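Local coordinates for alpha-L-rhamnosidase (Aspergillus terreus, PDB 6GSZ), which probably cleaves terminal, non-reducing alpha-L-rhamnose from alpha-L-rhamnosides by hydrolysis, at residues V355-M360 and F398-V403. Numbering follows the deposited sequence.
Sequences VHTEVM and FRYVQV
Two backbone N-H groups grip Thr357 O: Arg399 N at 2.9 Å and Tyr400 N at 3.0 Å, the second pointing almost straight at the oxygen. This is a classic beta bulge, closing one end of an antiparallel pairing between 355-357 and 400-403 in the concanavalin-like domain. Tyr400 O takes Thr357 N in return, and Val355 and Gln402 exchange a pair of backbone hydrogen bonds further along. Strand 328-332 flanks 400-403 on its other side.

The bulge falls where the chain turns a corner; just before it, Phe398 lies beside His356. The imidazole comes edge-on to the phenyl ring in a T-shaped stack, planes at 74°, with His356 CD2 3.7 Å above the middle of the Phe398 face. His356 ND1 is hydrogen-bonded to Ala375 O, which helps fix the ring's rotation, while Val401 CG1 lies over one imidazole face near the rim.

On the face of the sheet shared by Thr357 and Tyr400, the phenol is sandwiched between Arg399 CG and Met360. Met360 CG makes a CH-pi contact almost on the ring normal, 3.8 Å from the Tyr400 centroid; chi2 of -71° turns SD back over the ring beside it, a Met-aromatic contact at 4.2 Å from that centroid.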
ATOM      1  N   VAL A 355     -11.646   0.218  24.028  1.00 15.03           N
ATOM      2  CA  VAL A 355     -12.109   1.262  23.129  1.00 15.55           C
ATOM      3  C   VAL A 355     -10.875   1.971  22.557  1.00 15.98           C
ATOM      4  O   VAL A 355     -10.110   2.590  23.327  1.00 16.29           O
ATOM      5  CB  VAL A 355     -13.048   2.257  23.850  1.00 16.22           C
ATOM      6  CG1 VAL A 355     -13.476   3.398  22.949  1.00 16.98           C
ATOM      7  CG2 VAL A 355     -14.291   1.562  24.405  1.00 15.73           C
ATOM      8  N   HIS A 356     -10.700   1.859  21.231  1.00 13.74           N
ATOM      9  CA  HIS A 356      -9.444   2.305  20.589  1.00 14.69           C
ATOM     10  C   HIS A 356      -9.619   3.682  19.939  1.00 14.36           C
ATOM     11  O   HIS A 356     -10.554   3.878  19.178  1.00 14.59           O
ATOM     12  CB  HIS A 356      -9.045   1.275  19.513  1.00 13.65           C
ATOM     13  CG  HIS A 356      -8.913  -0.145  19.981  1.00 12.73           C
ATOM     14  ND1 HIS A 356     -10.017  -0.926  20.272  1.00 13.81           N
ATOM     15  CD2 HIS A 356      -7.829  -0.935  20.195  1.00 14.05           C
ATOM     16  CE1 HIS A 356      -9.603  -2.139  20.605  1.00 16.30           C
ATOM     17  NE2 HIS A 356      -8.277  -2.177  20.606  1.00 14.23           N
ATOM     18  N   THR A 357      -8.693   4.622  20.219  1.00 15.30           N
ATOM     19  CA  THR A 357      -8.763   5.968  19.613  1.00 14.33           C
ATOM     20  C   THR A 357      -7.367   6.437  19.181  1.00 14.40           C
ATOM     21  O   THR A 357      -6.353   5.978  19.676  1.00 14.55           O
ATOM     22  CB  THR A 357      -9.410   7.002  20.546  1.00 15.36           C
ATOM     23  OG1 THR A 357      -8.515   7.306  21.615  1.00 16.16           O
ATOM     24  CG2 THR A 357     -10.732   6.517  21.099  1.00 16.19           C
ATOM     25  N   GLU A 358      -7.363   7.413  18.270  1.00 13.99           N
ATOM     26  CA  GLU A 358      -6.102   8.003  17.770  1.00 14.96           C
ATOM     27  C   GLU A 358      -5.520   9.010  18.758  1.00 15.95           C
ATOM     28  O   GLU A 358      -4.291   9.155  18.876  1.00 17.81           O
ATOM     29  CB  GLU A 358      -6.359   8.691  16.435  1.00 15.36           C
ATOM     30  CG  GLU A 358      -6.652   7.712  15.346  1.00 15.12           C
ATOM     31  CD  GLU A 358      -6.632   8.400  13.990  1.00 14.92           C
ATOM     32  OE1 GLU A 358      -7.448   9.342  13.774  1.00 14.96           O
ATOM     33  OE2 GLU A 358      -5.776   8.024  13.177  1.00 15.20           O
ATOM     34  N   VAL A 359      -6.414   9.736  19.428  1.00 15.72           N
ATOM     35  CA  VAL A 359      -6.047  10.892  20.248  1.00 17.77           C
ATOM     36  C   VAL A 359      -6.927  10.920  21.490  1.00 17.86           C
ATOM     37  O   VAL A 359      -7.955  10.228  21.587  1.00 17.24           O
ATOM     38  CB  VAL A 359      -6.197  12.216  19.482  1.00 17.50           C
ATOM     39  CG1 VAL A 359      -5.265  12.266  18.278  1.00 16.73           C
ATOM     40  CG2 VAL A 359      -7.637  12.488  19.090  1.00 20.41           C
ATOM     41  N   MET A 360      -6.490  11.759  22.427  1.00 20.29           N
ATOM     42  CA  MET A 360      -7.251  12.154  23.565  1.00 21.57           C
ATOM     43  C   MET A 360      -7.844  13.543  23.282  1.00 23.41           C
ATOM     44  O   MET A 360      -7.270  14.350  22.523  1.00 23.14           O
ATOM     45  CB  MET A 360      -6.357  12.261  24.805  1.00 23.45           C
ATOM     46  CG  MET A 360      -5.564  11.039  25.146  1.00 22.79           C
ATOM     47  SD  MET A 360      -6.639   9.729  25.757  1.00 23.61           S
ATOM     48  CE  MET A 360      -7.081  10.333  27.393  1.00 27.84           C
ATOM     49  N   PHE A 398      -5.166   3.425  16.051  1.00 12.21           N
ATOM     50  CA  PHE A 398      -5.181   3.936  17.413  1.00 12.92           C
ATOM     51  C   PHE A 398      -3.782   4.135  17.992  1.00 13.65           C
ATOM     52  O   PHE A 398      -2.843   3.439  17.618  1.00 13.18           O
ATOM     53  CB  PHE A 398      -5.947   2.951  18.304  1.00 13.15           C
ATOM     54  CG  PHE A 398      -5.288   1.608  18.515  1.00 12.95           C
ATOM     55  CD1 PHE A 398      -5.373   0.624  17.550  1.00 12.70           C
ATOM     56  CD2 PHE A 398      -4.582   1.296  19.666  1.00 12.75           C
ATOM     57  CE1 PHE A 398      -4.753  -0.600  17.700  1.00 13.03           C
ATOM     58  CE2 PHE A 398      -3.986   0.051  19.840  1.00 13.94           C
ATOM     59  CZ  PHE A 398      -4.081  -0.910  18.857  1.00 13.73           C
ATOM     60  N   ARG A 399      -3.709   5.045  18.985  1.00 15.08           N
ATOM     61  CA  ARG A 399      -2.581   5.149  19.902  1.00 14.27           C
ATOM     62  C   ARG A 399      -3.007   4.819  21.355  1.00 13.70           C
ATOM     63  O   ARG A 399      -2.205   4.318  22.133  1.00 15.35           O
ATOM     64  CB  ARG A 399      -1.993   6.568  19.830  1.00 15.90           C
ATOM     65  CG  ARG A 399      -0.941   6.849  20.893  1.00 16.66           C
ATOM     66  CD  ARG A 399      -0.171   8.130  20.666  1.00 18.37           C
ATOM     67  NE  ARG A 399       0.654   8.369  21.838  1.00 17.87           N
ATOM     68  CZ  ARG A 399       1.613   9.294  21.915  1.00 17.96           C
ATOM     69  NH1 ARG A 399       1.845  10.068  20.859  1.00 18.10           N
ATOM     70  NH2 ARG A 399       2.325   9.408  23.033  1.00 20.61           N
ATOM     71  N   TYR A 400      -4.274   5.130  21.674  1.00 14.50           N
ATOM     72  CA  TYR A 400      -4.822   4.992  23.020  1.00 16.11           C
ATOM     73  C   TYR A 400      -5.921   3.930  23.054  1.00 15.63           C
ATOM     74  O   TYR A 400      -6.676   3.771  22.113  1.00 14.85           O
ATOM     75  CB  TYR A 400      -5.370   6.344  23.482  1.00 17.50           C
ATOM     76  CG  TYR A 400      -4.349   7.460  23.458  1.00 16.82           C
ATOM     77  CD1 TYR A 400      -3.465   7.620  24.513  1.00 17.14           C
ATOM     78  CD2 TYR A 400      -4.256   8.335  22.380  1.00 17.45           C
ATOM     79  CE1 TYR A 400      -2.515   8.624  24.490  1.00 18.83           C
ATOM     80  CE2 TYR A 400      -3.295   9.333  22.345  1.00 20.98           C
ATOM     81  CZ  TYR A 400      -2.418   9.469  23.402  1.00 18.67           C
ATOM     82  OH  TYR A 400      -1.487  10.475  23.445  1.00 22.91           O
ATOM     83  N   VAL A 401      -6.043   3.295  24.216  1.00 15.97           N
ATOM     84  CA  VAL A 401      -7.118   2.334  24.446  1.00 15.60           C
ATOM     85  C   VAL A 401      -7.661   2.556  25.856  1.00 15.33           C
ATOM     86  O   VAL A 401      -6.924   2.414  26.824  1.00 18.22           O
ATOM     87  CB  VAL A 401      -6.644   0.887  24.282  1.00 15.65           C
ATOM     88  CG1 VAL A 401      -7.856  -0.033  24.347  1.00 16.73           C
ATOM     89  CG2 VAL A 401      -5.879   0.708  22.996  1.00 16.57           C
ATOM     90  N   GLN A 402      -8.958   2.852  25.949  1.00 14.86           N
ATOM     91  CA  GLN A 402      -9.638   2.830  27.251  1.00 17.52           C
ATOM     92  C   GLN A 402     -10.031   1.383  27.547  1.00 18.31           C
ATOM     93  O   GLN A 402     -10.650   0.725  26.698  1.00 16.99           O
ATOM     94  CB  GLN A 402     -10.874   3.714  27.272  1.00 17.49           C
ATOM     95  CG  GLN A 402     -11.513   3.745  28.659  1.00 19.82           C
ATOM     96  CD  GLN A 402     -12.729   4.632  28.742  1.00 20.55           C
ATOM     97  OE1 GLN A 402     -12.722   5.790  28.295  1.00 22.14           O
ATOM     98  NE2 GLN A 402     -13.787   4.085  29.330  1.00 22.36           N
ATOM     99  N   VAL A 403      -9.679   0.923  28.752  1.00 17.14           N
ATOM    100  CA  VAL A 403      -9.892  -0.468  29.133  1.00 17.99           C
ATOM    101  C   VAL A 403     -10.820  -0.506  30.334  1.00 20.45           C
ATOM    102  O   VAL A 403     -10.485   0.127  31.350  1.00 20.71           O
ATOM    103  CB  VAL A 403      -8.566  -1.162  29.476  1.00 18.39           C
ATOM    104  CG1 VAL A 403      -8.808  -2.604  29.849  1.00 20.73           C
ATOM    105  CG2 VAL A 403      -7.560  -1.061  28.338  1.00 18.60           C
TER